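Local coordinates for monoglyceride lipase (Saccharomyces cerevisiae, PDB 4ZWN), which hydrolyses monoacylglycerols to free fatty acids and glycerol, preferring monounsaturated substrates, and also takes part in breaking down fatty acid ethyl esters, at residues 111-116 against 240-245; 87-92 against 326-331; 299-302 against 307-310. The protein carries 2 engineered substitutions. One frame throughout, in Å; residues are numbered along the deposited sequence.

Contact 1. Residues 111-116 against 240-245; sequences TDEYHV and MQRGAK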
loop_
_atom_site.group_PDB
_atom_site.type_symbol
_atom_site.label_atom_id
_atom_site.label_comp_id
_atom_site.label_asym_id
_atom_site.label_seq_id
_atom_site.Cartn_x
_atom_site.Cartn_y
_atom_site.Cartn_z
ATOM N N THR A 111 16.329 -3.983 1.322
ATOM C CA THR A 111 15.434 -5.092 1.608
ATOM C C THR A 111 15.334 -5.991 0.386
ATOM O O THR A 111 15.889 -5.680 -0.670
ATOM C CB THR A 111 14.029 -4.610 2.013
ATOM O OG1 THR A 111 13.246 -5.727 2.452
ATOM C CG2 THR A 111 13.335 -3.927 0.843
ATOM N N ASP A 112 14.637 -7.112 0.531
ATOM C CA ASP A 112 14.435 -8.015 -0.593
ATOM C C ASP A 112 13.128 -8.790 -0.457
ATOM O O ASP A 112 12.424 -8.664 0.546
ATOM C CB ASP A 112 15.620 -8.979 -0.731
ATOM C CG ASP A 112 15.949 -9.703 0.563
ATOM O OD1 ASP A 112 15.030 -9.975 1.365
ATOM O OD2 ASP A 112 17.142 -10.009 0.776
ATOM N N GLU A 113 12.827 -9.593 -1.475
ATOM C CA GLU A 113 11.592 -10.364 -1.546
ATOM C C GLU A 113 11.319 -11.158 -0.271
ATOM O O GLU A 113 10.202 -11.142 0.250
ATOM C CB GLU A 113 11.636 -11.308 -2.750
ATOM C CG GLU A 113 10.417 -12.201 -2.893
ATOM C CD GLU A 113 9.201 -11.463 -3.427
ATOM O OE1 GLU A 113 9.348 -10.305 -3.874
ATOM O OE2 GLU A 113 8.097 -12.047 -3.405
ATOM N N TYR A 114 12.344 -11.839 0.234
ATOM C CA TYR A 114 12.200 -12.643 1.444
ATOM C C TYR A 114 11.748 -11.796 2.632
ATOM O O TYR A 114 10.745 -12.106 3.271
ATOM C CB TYR A 114 13.511 -13.357 1.789
ATOM C CG TYR A 114 13.482 -14.018 3.150
ATOM C CD1 TYR A 114 12.827 -15.229 3.344
ATOM C CD2 TYR A 114 14.097 -13.424 4.246
ATOM C CE1 TYR A 114 12.788 -15.831 4.590
ATOM C CE2 TYR A 114 14.062 -14.018 5.496
ATOM C CZ TYR A 114 13.408 -15.221 5.661
ATOM O OH TYR A 114 13.375 -15.814 6.904
ATOM N N HIS A 115 12.490 -10.731 2.921
ATOM C CA HIS A 115 12.194 -9.884 4.073
ATOM C C HIS A 115 10.844 -9.196 3.953
ATOM O O HIS A 115 10.143 -9.025 4.951
ATOM C CB HIS A 115 13.283 -8.827 4.267
ATOM C CG HIS A 115 14.543 -9.364 4.868
ATOM N ND1 HIS A 115 15.605 -9.796 4.105
ATOM C CD2 HIS A 115 14.907 -9.542 6.158
ATOM C CE1 HIS A 115 16.573 -10.215 4.900
ATOM N NE2 HIS A 115 16.174 -10.072 6.151
ATOM N N VAL A 116 10.495 -8.792 2.734
ATOM C CA VAL A 116 9.240 -8.096 2.482
ATOM C C VAL A 116 8.055 -8.900 3.016
ATOM O O VAL A 116 7.214 -8.375 3.746
ATOM C CB VAL A 116 9.045 -7.817 0.975
ATOM C CG1 VAL A 116 7.592 -7.478 0.672
ATOM C CG2 VAL A 116 9.967 -6.693 0.520
ATOM N N MET A 240 9.529 -4.813 -8.716
ATOM C CA MET A 240 9.243 -4.689 -10.143
ATOM C C MET A 240 8.833 -6.049 -10.686
ATOM O O MET A 240 7.852 -6.164 -11.423
ATOM C CB MET A 240 10.452 -4.148 -10.909
ATOM C CG MET A 240 10.688 -2.655 -10.732
ATOM S SD MET A 240 9.461 -1.643 -11.569
ATOM C CE MET A 240 9.755 -2.115 -13.272
ATOM N N GLN A 241 9.587 -7.077 -10.307
ATOM C CA GLN A 241 9.310 -8.443 -10.738
ATOM C C GLN A 241 8.019 -8.947 -10.115
ATOM O O GLN A 241 7.247 -9.670 -10.748
ATOM C CB GLN A 241 10.471 -9.367 -10.370
ATOM C CG GLN A 241 10.252 -10.820 -10.753
ATOM C CD GLN A 241 11.456 -11.685 -10.445
ATOM O OE1 GLN A 241 11.847 -11.840 -9.286
ATOM N NE2 GLN A 241 12.059 -12.249 -11.485
ATOM N N ARG A 242 7.802 -8.549 -8.866
ATOM C CA ARG A 242 6.598 -8.885 -8.116
ATOM C C ARG A 242 5.342 -8.594 -8.924
ATOM O O ARG A 242 4.477 -9.457 -9.078
ATOM C CB ARG A 242 6.569 -8.101 -6.801
ATOM C CG ARG A 242 5.738 -8.725 -5.712
ATOM C CD ARG A 242 6.525 -8.778 -4.417
ATOM N NE ARG A 242 6.860 -7.450 -3.919
ATOM C CZ ARG A 242 8.024 -7.130 -3.359
ATOM N NH1 ARG A 242 8.977 -8.041 -3.231
ATOM N NH2 ARG A 242 8.236 -5.896 -2.926
ATOM N N GLY A 243 5.259 -7.374 -9.450
ATOM C CA GLY A 243 4.112 -6.951 -10.235
ATOM C C GLY A 243 4.067 -7.565 -11.621
ATOM O O GLY A 243 2.995 -7.908 -12.119
ATOM N N ALA A 244 5.233 -7.700 -12.245
ATOM C CA ALA A 244 5.325 -8.287 -13.576
ATOM C C ALA A 244 4.834 -9.727 -13.572
ATOM O O ALA A 244 4.251 -10.198 -14.550
ATOM C CB ALA A 244 6.756 -8.217 -14.090
ATOM N N LYS A 245 5.081 -10.423 -12.465
ATOM C CA LYS A 245 4.652 -11.808 -12.312
ATOM C C LYS A 245 3.136 -11.904 -12.403
ATOM O O LYS A 245 2.593 -12.834 -13.004
ATOM C CB LYS A 245 5.140 -12.380 -10.978
ATOM C CG LYS A 245 4.598 -13.771 -10.663
ATOM C CD LYS A 245 5.101 -14.270 -9.319
ATOM C CE LYS A 245 4.761 -13.284 -8.210
ATOM N NZ LYS A 245 5.354 -13.678 -6.902
HETATM O O HOH W 1 5.622 -11.948 -4.673
#
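Glu113 and Arg242 both set out with CG anti to the backbone N (chi1 178° and -156°), then bend: the glutamate at chi2, the arginine at chi2 and again at chi3. These turns bring their charged ends together although the CA atoms of Glu113 and Arg242 are 8.4 Å apart. OE1 of Glu113 forms a salt bridge with NH1 of Arg242; the modelled separation of OE1 and NH1, 2.4 Å, is very short, and its exact value is doubtful. The carboxylate comes in at the edge of the guanidinium, with its carbon in the guanidinium plane, but the two flat groups are twisted 38° apart and a single oxygen makes the bridge. The other oxygen has its own task. A water donates to OE2 of Glu113 over 2.8 Å and accepts from NZ of Lys245 over 2.8 Å, joining two opposite charges that do not touch.

Val116 covers one face of the guanidinium: its CG1 is 4.1 Å from CZ of Arg242, offset toward the rim, and its CG2 is 3.9 Å from NH2 of Arg242. With an alanine here, both methyls are gone, and the guanidinium would probably lose its apolar cover from this helix and be less restricted in its tilt. The start of the helix is secured separately by N-cap Asp112, whose OD1 accepts from N of His115 at 3.1 Å and from ND1 of His115 at 2.8 Å, the latter in the imidazole plane.

Val116 and Arg242 also touch Ile149 of helix 145-156, and Glu113 N is bonded to Asp238. The site illustrates interhelix packing in an alpha/beta hydrolase, where helices 113-134 and 233-248 meet beside the helix that leaves the nucleophile elbow.

Contact 2. Residues 87-92 against 326-331; sequences NGYESF and KHTTTE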
loop_
_atom_site.group_PDB
_atom_site.type_symbol
_atom_site.label_atom_id
_atom_site.label_comp_id
_atom_site.label_asym_id
_atom_site.label_seq_id
_atom_site.Cartn_x
_atom_site.Cartn_y
_atom_site.Cartn_z
ATOM N N ASN A 87 -15.101 6.208 11.056
ATOM C CA ASN A 87 -16.164 5.371 10.509
ATOM C C ASN A 87 -16.143 3.940 11.029
ATOM O O ASN A 87 -16.650 3.026 10.377
ATOM C CB ASN A 87 -16.095 5.369 8.985
ATOM C CG ASN A 87 -16.438 6.717 8.392
ATOM O OD1 ASN A 87 -17.601 6.999 8.097
ATOM N ND2 ASN A 87 -15.430 7.564 8.226
ATOM N N GLY A 88 -15.554 3.752 12.205
ATOM C CA GLY A 88 -15.635 2.486 12.907
ATOM C C GLY A 88 -14.660 1.416 12.461
ATOM O O GLY A 88 -14.954 0.226 12.572
ATOM N N TYR A 89 -13.496 1.830 11.966
ATOM C CA TYR A 89 -12.478 0.877 11.535
ATOM C C TYR A 89 -11.105 1.174 12.127
ATOM O O TYR A 89 -10.591 2.290 12.020
ATOM C CB TYR A 89 -12.386 0.846 10.008
ATOM C CG TYR A 89 -13.607 0.247 9.354
ATOM C CD1 TYR A 89 -13.748 -1.129 9.236
ATOM C CD2 TYR A 89 -14.624 1.058 8.865
ATOM C CE1 TYR A 89 -14.867 -1.683 8.646
ATOM C CE2 TYR A 89 -15.742 0.515 8.273
ATOM C CZ TYR A 89 -15.861 -0.855 8.168
ATOM O OH TYR A 89 -16.977 -1.398 7.579
ATOM N N GLU A 90 -10.519 0.159 12.753
ATOM C CA GLU A 90 -9.160 0.255 13.264
ATOM C C GLU A 90 -8.157 0.163 12.122
ATOM O O GLU A 90 -8.423 -0.477 11.102
ATOM C CB GLU A 90 -8.888 -0.849 14.289
ATOM C CG GLU A 90 -9.720 -0.743 15.552
ATOM C CD GLU A 90 -9.489 -1.902 16.503
ATOM O OE1 GLU A 90 -8.963 -2.946 16.058
ATOM O OE2 GLU A 90 -9.831 -1.766 17.698
ATOM N N SER A 91 -7.006 0.802 12.294
ATOM C CA SER A 91 -5.932 0.708 11.313
ATOM C C SER A 91 -4.632 0.259 11.960
ATOM O O SER A 91 -4.354 0.573 13.119
ATOM C CB SER A 91 -5.712 2.048 10.608
ATOM O OG SER A 91 -6.823 2.408 9.809
ATOM N N PHE A 92 -3.838 -0.483 11.198
ATOM C CA PHE A 92 -2.488 -0.824 11.603
ATOM C C PHE A 92 -1.561 -0.648 10.415
ATOM O O PHE A 92 -1.808 -1.193 9.339
ATOM C CB PHE A 92 -2.404 -2.257 12.134
ATOM C CG PHE A 92 -1.060 -2.607 12.722
ATOM C CD1 PHE A 92 -0.022 -3.039 11.912
ATOM C CD2 PHE A 92 -0.837 -2.499 14.086
ATOM C CE1 PHE A 92 1.213 -3.356 12.451
ATOM C CE2 PHE A 92 0.395 -2.815 14.630
ATOM C CZ PHE A 92 1.421 -3.243 13.813
ATOM N N LYS A 326 -20.077 -3.471 3.661
ATOM C CA LYS A 326 -20.726 -4.589 2.987
ATOM C C LYS A 326 -20.158 -5.936 3.441
ATOM O O LYS A 326 -20.883 -6.930 3.510
ATOM C CB LYS A 326 -20.589 -4.440 1.471
ATOM C CG LYS A 326 -21.350 -5.481 0.674
ATOM C CD LYS A 326 -21.134 -5.300 -0.818
ATOM C CE LYS A 326 -21.972 -6.286 -1.609
ATOM N NZ LYS A 326 -21.762 -7.680 -1.125
ATOM N N HIS A 327 -18.869 -5.957 3.772
ATOM C CA HIS A 327 -18.204 -7.202 4.149
ATOM C C HIS A 327 -18.020 -7.294 5.657
ATOM O O HIS A 327 -17.265 -8.140 6.171
ATOM C CB HIS A 327 -16.876 -7.323 3.419
ATOM C CG HIS A 327 -17.026 -7.432 1.936
ATOM N ND1 HIS A 327 -17.161 -6.331 1.114
ATOM C CD2 HIS A 327 -17.086 -8.516 1.123
ATOM C CE1 HIS A 327 -17.285 -6.732 -0.138
ATOM N NE2 HIS A 327 -17.244 -8.051 -0.161
ATOM N N THR A 328 -18.746 -6.426 6.360
ATOM C CA THR A 328 -18.892 -6.549 7.815
ATOM C C THR A 328 -20.355 -6.402 8.263
ATOM O O THR A 328 -20.662 -6.179 9.459
ATOM C CB THR A 328 -17.990 -5.529 8.573
ATOM O OG1 THR A 328 -18.283 -4.193 8.163
ATOM C CG2 THR A 328 -16.510 -5.806 8.294
ATOM N N THR A 329 -21.265 -6.526 7.302
ATOM C CA THR A 329 -22.692 -6.413 7.578
ATOM C C THR A 329 -23.227 -7.679 8.240
ATOM O O THR A 329 -23.109 -8.775 7.692
ATOM C CB THR A 329 -23.495 -6.139 6.293
ATOM O OG1 THR A 329 -24.894 -6.089 6.603
ATOM C CG2 THR A 329 -23.247 -7.232 5.265
ATOM N N THR A 330 -23.813 -7.520 9.422
ATOM C CA THR A 330 -24.365 -8.648 10.161
ATOM C C THR A 330 -25.826 -8.407 10.527
ATOM O O THR A 330 -26.734 -8.877 9.843
ATOM C CB THR A 330 -23.563 -8.930 11.445
ATOM O OG1 THR A 330 -23.433 -7.721 12.205
ATOM C CG2 THR A 330 -22.179 -9.459 11.104
ATOM N N GLU A 331 -26.044 -7.672 11.613
ATOM C CA GLU A 331 -27.394 -7.366 12.073
ATOM C C GLU A 331 -27.401 -6.988 13.550
ATOM O O GLU A 331 -26.703 -6.063 13.968
ATOM C CB GLU A 331 -28.324 -8.556 11.829
ATOM C CG GLU A 331 -29.464 -8.266 10.866
ATOM C CD GLU A 331 -30.445 -9.417 10.761
ATOM O OE1 GLU A 331 -30.464 -10.270 11.674
ATOM O OE2 GLU A 331 -31.199 -9.469 9.767
#
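Tyr89 and Thr328 mark the closest approach of two backbones that stay well apart, with 10.5 Å between the CA atoms of Tyr89 and Thr328. On one side the chain comes through Gly88, with a positive phi of 82°, and continues into an extended run. On the other, His327 is the first residue to leave helical geometry, and the tail beyond it has no regular structure. No backbone bond joins the two segments; one side-chain meeting, Tyr89 with Thr328, makes the contact, burying 71 Å² in all.

The two side chains approach from opposite directions. Tyr89 sends its phenol across the gap, and OG1 of Thr328 lies at the edge of the ring, near its plane, 3.1 Å from OH of Tyr89 and 4.1 Å from CZ of Tyr89. With chi1 at 57°, Thr328 places OG1 between its backbone N and its carbonyl carbon, which turns CG2 anti to the carbonyl carbon; this methyl stays more distant, 4.5 Å from CE1 of Tyr89. Both hydroxyls have firm partners elsewhere, one of them common to the two: Arg61, its NE bonded to OH of Tyr89 and its NH2 to OG1 of Thr328. OH of Tyr89 is also bonded to a carboxylate oxygen of Asp325, while OG1 of Thr328 reaches back to the carbonyl oxygen of Leu324 in the last turn of the preceding helix. Each hydroxyl is thus gripped by an arginine nitrogen and by an oxygen from the helix end, which should leave either group little freedom to swing away.

The Tyr89 side chain touches Leu84 of helix 78-86 and Leu324 of helix 310-326, and strand 89-94 runs in the sheet between strand 44-51, antiparallel to it, and the parallel strand 62-67.

Contact 3. Residues 299-302 against 307-310; sequences GARH and LETD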
loop_
_atom_site.group_PDB
_atom_site.type_symbol
_atom_site.label_atom_id
_atom_site.label_comp_id
_atom_site.label_asym_id
_atom_site.label_seq_id
_atom_site.Cartn_x
_atom_site.Cartn_y
_atom_site.Cartn_z
ATOM N N GLY A 299 -10.117 11.852 -13.456
ATOM C CA GLY A 299 -9.476 13.010 -12.901
ATOM C C GLY A 299 -8.518 12.702 -11.798
ATOM O O GLY A 299 -7.886 13.564 -11.265
ATOM N N ALA A 300 -8.406 11.450 -11.431
ATOM C CA ALA A 300 -7.522 11.107 -10.352
ATOM C C ALA A 300 -6.218 10.563 -10.856
ATOM O O ALA A 300 -6.101 10.180 -11.959
ATOM C CB ALA A 300 -8.185 10.168 -9.388
ATOM N N ARG A 301 -5.222 10.600 -10.018
ATOM C CA ARG A 301 -3.883 10.284 -10.390
ATOM C C ARG A 301 -3.399 9.192 -9.488
ATOM O O ARG A 301 -4.169 8.407 -9.028
ATOM C CB ARG A 301 -3.014 11.515 -10.276
ATOM C CG ARG A 301 -3.280 12.496 -11.381
ATOM C CD ARG A 301 -2.279 13.604 -11.476
ATOM N NE ARG A 301 -2.671 14.557 -12.498
ATOM C CZ ARG A 301 -2.118 15.743 -12.715
ATOM N NH1 ARG A 301 -1.129 16.191 -11.997
ATOM N NH2 ARG A 301 -2.587 16.502 -13.659
ATOM N N HIS A 302 -2.115 9.124 -9.248
ATOM C CA HIS A 302 -1.570 8.051 -8.419
ATOM C C HIS A 302 -1.930 7.819 -6.949
ATOM O O HIS A 302 -2.454 6.764 -6.600
ATOM C CB HIS A 302 -0.048 8.158 -8.492
ATOM C CG HIS A 302 0.665 6.931 -8.014
ATOM N ND1 HIS A 302 0.352 5.669 -8.465
ATOM C CD2 HIS A 302 1.675 6.777 -7.128
ATOM C CE1 HIS A 302 1.141 4.784 -7.876
ATOM N NE2 HIS A 302 1.954 5.434 -7.058
ATOM N N LEU A 307 -2.688 11.655 -1.061
ATOM C CA LEU A 307 -2.161 12.952 -1.472
ATOM C C LEU A 307 -3.008 13.679 -2.518
ATOM O O LEU A 307 -2.639 14.756 -2.977
ATOM C CB LEU A 307 -0.731 12.776 -1.991
ATOM C CG LEU A 307 0.230 12.163 -0.965
ATOM C CD1 LEU A 307 1.591 11.873 -1.578
ATOM C CD2 LEU A 307 0.364 13.068 0.260
ATOM N N GLU A 308 -4.147 13.105 -2.886
ATOM C CA GLU A 308 -5.001 13.729 -3.893
ATOM C C GLU A 308 -5.934 14.783 -3.301
ATOM O O GLU A 308 -5.917 15.041 -2.098
ATOM C CB GLU A 308 -5.822 12.670 -4.634
ATOM C CG GLU A 308 -5.187 12.191 -5.931
ATOM C CD GLU A 308 -5.173 13.263 -7.014
ATOM O OE1 GLU A 308 -5.837 14.306 -6.840
ATOM O OE2 GLU A 308 -4.499 13.058 -8.045
ATOM N N THR A 309 -6.744 15.391 -4.162
ATOM C CA THR A 309 -7.669 16.440 -3.747
ATOM C C THR A 309 -8.756 15.890 -2.838
ATOM O O THR A 309 -9.008 14.683 -2.817
ATOM C CB THR A 309 -8.338 17.124 -4.957
ATOM O OG1 THR A 309 -9.187 16.185 -5.633
ATOM C CG2 THR A 309 -7.297 17.652 -5.923
ATOM N N ASP A 310 -9.399 16.783 -2.092
ATOM C CA ASP A 310 -10.500 16.407 -1.214
ATOM C C ASP A 310 -11.618 15.746 -2.002
ATOM O O ASP A 310 -12.241 14.798 -1.531
ATOM C CB ASP A 310 -11.039 17.627 -0.465
ATOM C CG ASP A 310 -10.132 18.065 0.663
ATOM O OD1 ASP A 310 -9.010 17.530 0.768
ATOM O OD2 ASP A 310 -10.541 18.950 1.444
#
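Glu308 turns back on Arg301 within the loop that carries His302, the inferred charge-relay histidine of the alpha/beta hydrolase fold, between the last strand of the sheet and helix 310-326. Its CB points toward the opposing backbone without touching it. CG follows the same course and is still 4.4 Å from N of Arg301. A bend at chi2 (-69°) then swings the carboxylate across the loop, bringing CD to 4.0 Å from N of Arg301.

At the tip the two oxygens part company. OE2 settles over the start of Arg301, 3.2 Å from its backbone N; the N-H...acceptor angle is only 122°, so this hydrogen bond is weak. The same oxygen also lies against the aliphatic root of the arginine, 3.1 Å from CB and 3.6 Å from CG of Arg301. No salt bridge follows from the opposite charges: NE of Arg301 remains 5.0 Å from OE2 of Glu308. The arginine chain runs extended from CG to NE, crosses the glutamate at about a right angle, and carries its guanidinium away, its plane 87° from that of the carboxylate. NH1 of Arg301 there makes weak hydrogen bonds to the carbonyls of Lys208 and Thr211.

The example demonstrates how an acidic side chain can link the two limbs of an active-site loop, here by a weak bond to a main-chain N-H and close contact with the arginine's aliphatic root. The next residue, His302, is bonded through ND1 to OD2 of Asp272 and touches Ser144, so the weak bond at Arg301 N lies one residue from the histidine of the inferred triad.

OE1 completes the path: besides its bond to OG of Ser212, it accepts from N of Thr309 at 3.0 Å, a donor on the anti side, tilted somewhat out of the carboxylate plane.

In the fold
Contact 3 is buried and lies in the loop that carries the inferred charge-relay histidine; contacts 1 and 2 are partly buried, their centres about 30 Å apart on opposite sides of the middle of the chain, from which contact 2 lies farthest. Contacts 2 and 3 border the same helix, 310-326, from its two ends, whereas strand 89-94 of contact 2 and helix 113-134 of contact 1 are consecutive elements. Chemistry changes with place. Between two helices, contact 1 pairs a carboxylate with a guanidinium that has a valine over one face; where the tail meets the sheet, contact 2 relies on neutral hydroxyls sharing an arginine; in contact 3, a carboxylate turns mainly to main-chain N-H groups, one of them weakly, and to a serine hydroxyl.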